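Local coordinates for substrate binding periplasmic protein (Ralstonia solanacearum, PDB 3LOP), which probably captures leucine or a related amino acid in the periplasm, as a substrate-binding protein of an uptake system, at residues M254-F268 / V280-K294. Numbering follows the deposited sequence.
Sequences MPNPGKSVNPVIREF and VDLSFRAVEGFVAAK. With LEU (leucine), chain B.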
HETATM    1  N   MSE A 254      -2.344   3.562   7.789  1.00  5.30           N
HETATM    2  CA  MSE A 254      -2.921   2.324   8.303  1.00  6.12           C
HETATM    3  C   MSE A 254      -2.641   2.240   9.799  1.00  7.25           C
HETATM    4  O   MSE A 254      -1.767   2.943  10.311  1.00  8.07           O
HETATM    5  CB  MSE A 254      -2.266   1.113   7.634  1.00  7.53           C
HETATM    6  CG  MSE A 254      -2.768   0.768   6.245  1.00  9.26           C
HETATM    7 SE   MSE A 254      -4.529  -0.009   6.300  1.00 13.61          SE
HETATM    8  CE  MSE A 254      -5.336   1.006   4.871  1.00 11.81           C
ATOM      9  N   PRO A 255      -3.391   1.394  10.525  1.00  6.21           N
ATOM     10  CA  PRO A 255      -3.148   1.260  11.964  1.00  6.95           C
ATOM     11  C   PRO A 255      -1.679   0.854  12.127  1.00  7.14           C
ATOM     12  O   PRO A 255      -1.171   0.017  11.378  1.00  7.18           O
ATOM     13  CB  PRO A 255      -4.112   0.148  12.364  1.00  7.04           C
ATOM     14  CG  PRO A 255      -5.282   0.394  11.456  1.00  7.37           C
ATOM     15  CD  PRO A 255      -4.613   0.674  10.125  1.00  5.82           C
ATOM     16  N   ASN A 256      -1.005   1.448  13.104  1.00  6.26           N
ATOM     17  CA  ASN A 256       0.410   1.188  13.346  1.00  6.35           C
ATOM     18  C   ASN A 256       0.681  -0.115  14.093  1.00  7.58           C
ATOM     19  O   ASN A 256       0.269  -0.273  15.237  1.00  6.12           O
ATOM     20  CB  ASN A 256       0.993   2.373  14.126  1.00  6.87           C
ATOM     21  CG  ASN A 256       2.474   2.228  14.416  1.00  5.16           C
ATOM     22  OD1 ASN A 256       3.135   1.308  13.941  1.00  6.69           O
ATOM     23  ND2 ASN A 256       3.004   3.156  15.206  1.00  6.49           N
ATOM     24  N   PRO A 257       1.373  -1.071  13.447  1.00  6.54           N
ATOM     25  CA  PRO A 257       1.687  -2.355  14.084  1.00  8.99           C
ATOM     26  C   PRO A 257       2.396  -2.153  15.425  1.00  9.60           C
ATOM     27  O   PRO A 257       2.295  -2.990  16.324  1.00 10.92           O
ATOM     28  CB  PRO A 257       2.593  -3.035  13.062  1.00  9.46           C
ATOM     29  CG  PRO A 257       2.085  -2.514  11.770  1.00  9.51           C
ATOM     30  CD  PRO A 257       1.865  -1.047  12.056  1.00  6.99           C
ATOM     31  N   GLY A 258       3.111  -1.037  15.546  1.00  9.95           N
ATOM     32  CA  GLY A 258       3.833  -0.729  16.769  1.00 10.75           C
ATOM     33  C   GLY A 258       2.940  -0.441  17.961  1.00 11.15           C
ATOM     34  O   GLY A 258       3.365  -0.587  19.107  1.00 12.01           O
ATOM     35  N   LYS A 259       1.708  -0.015  17.698  1.00 10.09           N
ATOM     36  CA  LYS A 259       0.751   0.273  18.768  1.00  9.95           C
ATOM     37  C   LYS A 259      -0.049  -0.995  19.021  1.00  9.04           C
ATOM     38  O   LYS A 259      -1.144  -1.164  18.485  1.00  8.96           O
ATOM     39  CB  LYS A 259      -0.200   1.399  18.359  1.00 12.84           C
ATOM     40  CG  LYS A 259       0.460   2.745  18.142  1.00 17.49           C
ATOM     41  CD  LYS A 259      -0.591   3.829  17.954  1.00 20.40           C
ATOM     42  CE  LYS A 259       0.042   5.160  17.589  1.00 21.75           C
ATOM     43  NZ  LYS A 259       0.787   5.066  16.306  1.00 16.60           N
ATOM     44  N   SER A 260       0.498  -1.881  19.845  1.00  9.16           N
ATOM     45  CA  SER A 260      -0.147  -3.155  20.136  1.00  9.73           C
ATOM     46  C   SER A 260      -1.566  -3.045  20.685  1.00  8.31           C
ATOM     47  O   SER A 260      -2.366  -3.960  20.497  1.00  9.60           O
ATOM     48  CB  SER A 260       0.714  -3.976  21.101  1.00 12.15           C
ATOM     49  OG  SER A 260       0.839  -3.334  22.354  1.00 14.84           O
ATOM     50  N   VAL A 261      -1.890  -1.938  21.349  1.00  6.94           N
ATOM     51  CA  VAL A 261      -3.232  -1.786  21.905  1.00  7.13           C
ATOM     52  C   VAL A 261      -4.289  -1.348  20.898  1.00  6.05           C
ATOM     53  O   VAL A 261      -5.480  -1.378  21.201  1.00  6.21           O
ATOM     54  CB  VAL A 261      -3.268  -0.799  23.102  1.00  7.24           C
ATOM     55  CG1 VAL A 261      -2.352  -1.292  24.213  1.00  8.80           C
ATOM     56  CG2 VAL A 261      -2.880   0.596  22.648  1.00  7.47           C
ATOM     57  N   ASN A 262      -3.869  -0.937  19.706  1.00  5.04           N
ATOM     58  CA  ASN A 262      -4.838  -0.533  18.695  1.00  5.20           C
ATOM     59  C   ASN A 262      -5.747  -1.732  18.405  1.00  4.58           C
ATOM     60  O   ASN A 262      -5.267  -2.848  18.222  1.00  5.31           O
ATOM     61  CB  ASN A 262      -4.110  -0.088  17.425  1.00  5.36           C
ATOM     62  CG  ASN A 262      -5.055   0.137  16.264  1.00  8.04           C
ATOM     63  OD1 ASN A 262      -5.446  -0.806  15.578  1.00  7.65           O
ATOM     64  ND2 ASN A 262      -5.440   1.388  16.049  1.00  9.29           N
ATOM     65  N   PRO A 263      -7.076  -1.518  18.376  1.00  4.48           N
ATOM     66  CA  PRO A 263      -8.030  -2.605  18.115  1.00  4.09           C
ATOM     67  C   PRO A 263      -7.762  -3.471  16.884  1.00  3.14           C
ATOM     68  O   PRO A 263      -7.935  -4.685  16.939  1.00  3.63           O
ATOM     69  CB  PRO A 263      -9.368  -1.877  18.020  1.00  4.26           C
ATOM     70  CG  PRO A 263      -9.188  -0.748  18.982  1.00  4.83           C
ATOM     71  CD  PRO A 263      -7.788  -0.262  18.675  1.00  5.18           C
ATOM     72  N   VAL A 264      -7.355  -2.857  15.779  1.00  3.46           N
ATOM     73  CA  VAL A 264      -7.084  -3.628  14.571  1.00  3.44           C
ATOM     74  C   VAL A 264      -5.856  -4.510  14.777  1.00  3.38           C
ATOM     75  O   VAL A 264      -5.843  -5.675  14.378  1.00  4.12           O
ATOM     76  CB  VAL A 264      -6.856  -2.705  13.350  1.00  3.14           C
ATOM     77  CG1 VAL A 264      -6.500  -3.538  12.124  1.00  3.62           C
ATOM     78  CG2 VAL A 264      -8.110  -1.892  13.075  1.00  3.63           C
ATOM     79  N   ILE A 265      -4.830  -3.953  15.416  1.00  3.22           N
ATOM     80  CA  ILE A 265      -3.608  -4.701  15.672  1.00  2.51           C
ATOM     81  C   ILE A 265      -3.913  -5.836  16.644  1.00  3.80           C
ATOM     82  O   ILE A 265      -3.398  -6.948  16.497  1.00  3.25           O
ATOM     83  CB  ILE A 265      -2.501  -3.783  16.243  1.00  2.44           C
ATOM     84  CG1 ILE A 265      -2.220  -2.645  15.252  1.00  3.05           C
ATOM     85  CG2 ILE A 265      -1.232  -4.584  16.504  1.00  3.34           C
ATOM     86  CD1 ILE A 265      -1.901  -3.102  13.820  1.00  2.97           C
ATOM     87  N   ARG A 266      -4.761  -5.563  17.631  1.00  3.03           N
ATOM     88  CA  ARG A 266      -5.125  -6.608  18.574  1.00  4.39           C
ATOM     89  C   ARG A 266      -5.876  -7.723  17.857  1.00  3.43           C
ATOM     90  O   ARG A 266      -5.624  -8.900  18.112  1.00  4.33           O
ATOM     91  CB  ARG A 266      -5.959  -6.046  19.735  1.00  4.18           C
ATOM     92  CG  ARG A 266      -5.084  -5.391  20.797  1.00  5.61           C
ATOM     93  CD  ARG A 266      -5.812  -5.109  22.102  1.00  7.96           C
ATOM     94  NE  ARG A 266      -6.687  -3.944  22.034  1.00  9.55           N
ATOM     95  CZ  ARG A 266      -8.006  -4.003  21.888  1.00  8.57           C
ATOM     96  NH1 ARG A 266      -8.613  -5.177  21.789  1.00  8.68           N
ATOM     97  NH2 ARG A 266      -8.718  -2.885  21.859  1.00  7.84           N
ATOM     98  N   GLU A 267      -6.783  -7.368  16.948  1.00  2.59           N
ATOM     99  CA  GLU A 267      -7.520  -8.403  16.227  1.00  3.33           C
ATOM    100  C   GLU A 267      -6.579  -9.212  15.334  1.00  3.18           C
ATOM    101  O   GLU A 267      -6.727 -10.428  15.198  1.00  3.46           O
ATOM    102  CB  GLU A 267      -8.654  -7.804  15.380  1.00  3.28           C
ATOM    103  CG  GLU A 267      -9.587  -8.899  14.843  1.00  3.21           C
ATOM    104  CD  GLU A 267     -10.658  -8.408  13.889  1.00  5.39           C
ATOM    105  OE1 GLU A 267     -10.717  -7.193  13.605  1.00  4.80           O
ATOM    106  OE2 GLU A 267     -11.448  -9.256  13.418  1.00  6.08           O
ATOM    107  N   PHE A 268      -5.606  -8.535  14.730  1.00  2.84           N
ATOM    108  CA  PHE A 268      -4.640  -9.205  13.869  1.00  3.13           C
ATOM    109  C   PHE A 268      -3.874 -10.249  14.681  1.00  3.26           C
ATOM    110  O   PHE A 268      -3.731 -11.390  14.253  1.00  3.89           O
ATOM    111  CB  PHE A 268      -3.669  -8.175  13.269  1.00  2.73           C
ATOM    112  CG  PHE A 268      -2.701  -8.751  12.266  1.00  2.73           C
ATOM    113  CD1 PHE A 268      -1.617  -9.525  12.675  1.00  4.06           C
ATOM    114  CD2 PHE A 268      -2.868  -8.501  10.906  1.00  3.30           C
ATOM    115  CE1 PHE A 268      -0.711 -10.039  11.743  1.00  4.53           C
ATOM    116  CE2 PHE A 268      -1.970  -9.008   9.968  1.00  4.15           C
ATOM    117  CZ  PHE A 268      -0.889  -9.779  10.389  1.00  5.24           C
ATOM    118  N   VAL A 280       2.902 -16.081   9.237  1.00 20.29           N
ATOM    119  CA  VAL A 280       2.511 -14.686   9.050  1.00 18.57           C
ATOM    120  C   VAL A 280       3.097 -13.750  10.101  1.00 18.54           C
ATOM    121  O   VAL A 280       2.914 -13.951  11.302  1.00 19.21           O
ATOM    122  CB  VAL A 280       0.974 -14.535   9.072  1.00 18.76           C
ATOM    123  CG1 VAL A 280       0.588 -13.080   8.841  1.00 18.24           C
ATOM    124  CG2 VAL A 280       0.351 -15.426   8.011  1.00 18.58           C
ATOM    125  N   ASP A 281       3.801 -12.721   9.641  1.00 16.53           N
ATOM    126  CA  ASP A 281       4.395 -11.745  10.545  1.00 15.83           C
ATOM    127  C   ASP A 281       3.607 -10.442  10.517  1.00 13.34           C
ATOM    128  O   ASP A 281       3.131 -10.011   9.465  1.00 13.01           O
ATOM    129  CB  ASP A 281       5.849 -11.458  10.158  1.00 20.13           C
ATOM    130  CG  ASP A 281       6.768 -12.632  10.433  1.00 22.31           C
ATOM    131  OD1 ASP A 281       6.763 -13.140  11.573  1.00 26.16           O
ATOM    132  OD2 ASP A 281       7.503 -13.039   9.510  1.00 26.73           O
ATOM    133  N   LEU A 282       3.464  -9.821  11.681  1.00 10.30           N
ATOM    134  CA  LEU A 282       2.759  -8.553  11.785  1.00  9.15           C
ATOM    135  C   LEU A 282       3.622  -7.498  11.094  1.00  8.77           C
ATOM    136  O   LEU A 282       4.807  -7.365  11.402  1.00 11.40           O
ATOM    137  CB  LEU A 282       2.565  -8.191  13.260  1.00  9.13           C
ATOM    138  CG  LEU A 282       1.992  -6.815  13.606  1.00  9.11           C
ATOM    139  CD1 LEU A 282       0.587  -6.673  13.036  1.00  8.74           C
ATOM    140  CD2 LEU A 282       1.974  -6.651  15.122  1.00  9.91           C
ATOM    141  N   SER A 283       3.033  -6.768  10.152  1.00  6.65           N
ATOM    142  CA  SER A 283       3.752  -5.725   9.426  1.00  5.28           C
ATOM    143  C   SER A 283       2.744  -4.751   8.850  1.00  5.16           C
ATOM    144  O   SER A 283       1.550  -5.042   8.802  1.00  4.78           O
ATOM    145  CB  SER A 283       4.564  -6.323   8.275  1.00  5.96           C
ATOM    146  OG  SER A 283       3.707  -6.793   7.245  1.00  5.98           O
ATOM    147  N   PHE A 284       3.225  -3.598   8.402  1.00  4.87           N
ATOM    148  CA  PHE A 284       2.336  -2.606   7.822  1.00  4.57           C
ATOM    149  C   PHE A 284       1.567  -3.155   6.621  1.00  4.51           C
ATOM    150  O   PHE A 284       0.347  -3.007   6.551  1.00  4.79           O
ATOM    151  CB  PHE A 284       3.122  -1.355   7.412  1.00  5.28           C
ATOM    152  CG  PHE A 284       3.161  -0.288   8.475  1.00  6.61           C
ATOM    153  CD1 PHE A 284       2.044   0.506   8.725  1.00  8.64           C
ATOM    154  CD2 PHE A 284       4.310  -0.086   9.234  1.00  8.87           C
ATOM    155  CE1 PHE A 284       2.070   1.489   9.718  1.00  8.65           C
ATOM    156  CE2 PHE A 284       4.349   0.893  10.229  1.00  7.11           C
ATOM    157  CZ  PHE A 284       3.226   1.681  10.470  1.00  7.73           C
ATOM    158  N   ARG A 285       2.260  -3.799   5.686  1.00  3.58           N
ATOM    159  CA  ARG A 285       1.574  -4.321   4.510  1.00  4.01           C
ATOM    160  C   ARG A 285       0.639  -5.484   4.844  1.00  2.92           C
ATOM    161  O   ARG A 285      -0.381  -5.663   4.183  1.00  3.22           O
ATOM    162  CB  ARG A 285       2.577  -4.732   3.421  1.00  4.32           C
ATOM    163  CG  ARG A 285       3.561  -3.626   2.994  1.00  5.60           C
ATOM    164  CD  ARG A 285       2.933  -2.228   2.931  1.00  4.96           C
ATOM    165  NE  ARG A 285       1.940  -2.046   1.870  1.00  6.53           N
ATOM    166  CZ  ARG A 285       2.222  -1.811   0.588  1.00  5.71           C
ATOM    167  NH1 ARG A 285       3.482  -1.732   0.172  1.00  5.67           N
ATOM    168  NH2 ARG A 285       1.233  -1.620  -0.278  1.00  6.29           N
ATOM    169  N   ALA A 286       0.962  -6.268   5.870  1.00  2.89           N
ATOM    170  CA  ALA A 286       0.085  -7.374   6.243  1.00  3.36           C
ATOM    171  C   ALA A 286      -1.194  -6.788   6.840  1.00  3.50           C
ATOM    172  O   ALA A 286      -2.294  -7.303   6.623  1.00  2.26           O
ATOM    173  CB  ALA A 286       0.777  -8.286   7.253  1.00  3.31           C
ATOM    174  N   VAL A 287      -1.048  -5.704   7.597  1.00  3.44           N
ATOM    175  CA  VAL A 287      -2.209  -5.048   8.184  1.00  3.20           C
ATOM    176  C   VAL A 287      -3.073  -4.468   7.067  1.00  3.86           C
ATOM    177  O   VAL A 287      -4.300  -4.507   7.145  1.00  3.05           O
ATOM    178  CB  VAL A 287      -1.779  -3.937   9.170  1.00  2.81           C
ATOM    179  CG1 VAL A 287      -2.972  -3.056   9.545  1.00  4.08           C
ATOM    180  CG2 VAL A 287      -1.199  -4.579  10.424  1.00  3.70           C
ATOM    181  N   GLU A 288      -2.431  -3.944   6.024  1.00  3.32           N
ATOM    182  CA  GLU A 288      -3.155  -3.380   4.890  1.00  3.61           C
ATOM    183  C   GLU A 288      -4.021  -4.465   4.240  1.00  2.14           C
ATOM    184  O   GLU A 288      -5.168  -4.221   3.878  1.00  3.85           O
ATOM    185  CB  GLU A 288      -2.170  -2.808   3.861  1.00  3.68           C
ATOM    186  CG  GLU A 288      -2.831  -1.996   2.756  1.00  5.91           C
ATOM    187  CD  GLU A 288      -1.829  -1.396   1.780  1.00  7.76           C
ATOM    188  OE1 GLU A 288      -0.651  -1.222   2.161  1.00 10.50           O
ATOM    189  OE2 GLU A 288      -2.225  -1.086   0.637  1.00  7.39           O
ATOM    190  N   GLY A 289      -3.468  -5.668   4.105  1.00  1.64           N
ATOM    191  CA  GLY A 289      -4.221  -6.760   3.510  1.00  2.08           C
ATOM    192  C   GLY A 289      -5.367  -7.204   4.404  1.00  2.63           C
ATOM    193  O   GLY A 289      -6.461  -7.519   3.925  1.00  3.28           O
ATOM    194  N   PHE A 290      -5.099  -7.246   5.706  1.00  2.70           N
ATOM    195  CA  PHE A 290      -6.079  -7.630   6.721  1.00  2.82           C
ATOM    196  C   PHE A 290      -7.257  -6.647   6.669  1.00  3.14           C
ATOM    197  O   PHE A 290      -8.426  -7.050   6.630  1.00  3.97           O
ATOM    198  CB  PHE A 290      -5.392  -7.574   8.094  1.00  3.02           C
ATOM    199  CG  PHE A 290      -6.173  -8.200   9.222  1.00  3.00           C
ATOM    200  CD1 PHE A 290      -6.110  -9.571   9.458  1.00  3.36           C
ATOM    201  CD2 PHE A 290      -6.918  -7.408  10.086  1.00  4.79           C
ATOM    202  CE1 PHE A 290      -6.778 -10.142  10.549  1.00  3.36           C
ATOM    203  CE2 PHE A 290      -7.590  -7.969  11.178  1.00  4.17           C
ATOM    204  CZ  PHE A 290      -7.518  -9.336  11.408  1.00  3.07           C
ATOM    205  N   VAL A 291      -6.934  -5.357   6.655  1.00  2.98           N
ATOM    206  CA  VAL A 291      -7.942  -4.301   6.611  1.00  2.80           C
ATOM    207  C   VAL A 291      -8.769  -4.339   5.328  1.00  2.43           C
ATOM    208  O   VAL A 291      -9.993  -4.210   5.367  1.00  2.64           O
ATOM    209  CB  VAL A 291      -7.276  -2.908   6.768  1.00  3.44           C
ATOM    210  CG1 VAL A 291      -8.262  -1.801   6.431  1.00  4.66           C
ATOM    211  CG2 VAL A 291      -6.785  -2.732   8.201  1.00  3.17           C
ATOM    212  N   ALA A 292      -8.106  -4.517   4.191  1.00  2.90           N
ATOM    213  CA  ALA A 292      -8.820  -4.569   2.921  1.00  1.81           C
ATOM    214  C   ALA A 292      -9.793  -5.743   2.924  1.00  2.96           C
ATOM    215  O   ALA A 292     -10.947  -5.611   2.509  1.00  2.65           O
ATOM    216  CB  ALA A 292      -7.838  -4.700   1.769  1.00  3.43           C
ATOM    217  N   ALA A 293      -9.324  -6.889   3.407  1.00  2.38           N
ATOM    218  CA  ALA A 293     -10.163  -8.079   3.463  1.00  3.42           C
ATOM    219  C   ALA A 293     -11.374  -7.865   4.366  1.00  3.23           C
ATOM    220  O   ALA A 293     -12.478  -8.289   4.036  1.00  3.67           O
ATOM    221  CB  ALA A 293      -9.349  -9.274   3.950  1.00  3.67           C
ATOM    222  N   LYS A 294     -11.170  -7.196   5.501  1.00  3.84           N
ATOM    223  CA  LYS A 294     -12.269  -6.952   6.428  1.00  3.67           C
ATOM    224  C   LYS A 294     -13.303  -6.003   5.822  1.00  4.23           C
ATOM    225  O   LYS A 294     -14.504  -6.191   6.001  1.00  3.86           O
ATOM    226  CB  LYS A 294     -11.745  -6.390   7.754  1.00  4.91           C
ATOM    227  CG  LYS A 294     -12.822  -6.312   8.825  1.00  4.95           C
ATOM    228  CD  LYS A 294     -12.243  -6.021  10.198  1.00  6.00           C
ATOM    229  CE  LYS A 294     -13.339  -6.049  11.254  1.00  7.11           C
ATOM    230  NZ  LYS A 294     -12.794  -5.786  12.615  1.00  4.77           N
TER
HETATM  231  N   LEU B 400       1.809  -0.718  -5.019  1.00  4.82           N
HETATM  232  CA  LEU B 400       3.293  -0.600  -4.967  1.00  7.09           C
HETATM  233  C   LEU B 400       3.803  -1.039  -3.609  1.00  7.25           C
HETATM  234  O   LEU B 400       4.999  -1.382  -3.529  1.00  7.88           O
HETATM  235  CB  LEU B 400       3.691   0.843  -5.220  1.00  3.61           C
HETATM  236  CG  LEU B 400       2.915   1.293  -6.452  1.00  7.47           C
HETATM  237  CD1 LEU B 400       2.459   2.675  -6.299  1.00  1.00           C
HETATM  238  CD2 LEU B 400       3.747   1.136  -7.660  1.00  1.00           C
HETATM  239  OXT LEU B 400       3.000  -1.028  -2.648  1.00  8.31           O
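Phe268 drives its ring into 280-294 and buries the most surface of any residue in this contact. With CG anti to the backbone N (chi1 -175°), the ring is carried away from its own helix: Leu282 CD1 lies over one face, 3.9 Å from the ring centroid and offset toward the rim, while Ala286 O comes up at the edge. Phe290 meets the same ring obliquely, their planes 52° apart, and its own face receives the CA of Phe268 in a CH-pi contact. A second tight point lies in the loop, where Pro257 CD sits over the centre of the Phe284 ring, 3.4 Å from the centroid. Between the two, Val287 CG2 touches Ile265 CD1 at 3.8 Å. Off to one side, selenomethionine Met254 meets Val291 tip to tip. The segments pack together within the lobe that carries helix 19-38 of a two-lobed periplasmic binding protein fold, strand 249-252 leading into the loop, and here helices 263-268 and 284-294 cross at nearly a right angle (93°). Arg285, with no contact to 254-268, contributes to the leucine pocket: its NH1 and NH2 both donate to OXT of the bound leucine, and Arg285 NE pairs with Glu288 OE1, a salt bridge that helps fix the guanidinium. The looser side is polar and partly exposed. There the extended Lys294 reaches Glu267, NZ to OE1 2.7 Å on the syn side of the carboxylate, with Trp35 NE1 hydrogen-bonded to Glu267 OE2 and Val324 O taking a second bond from the ammonium.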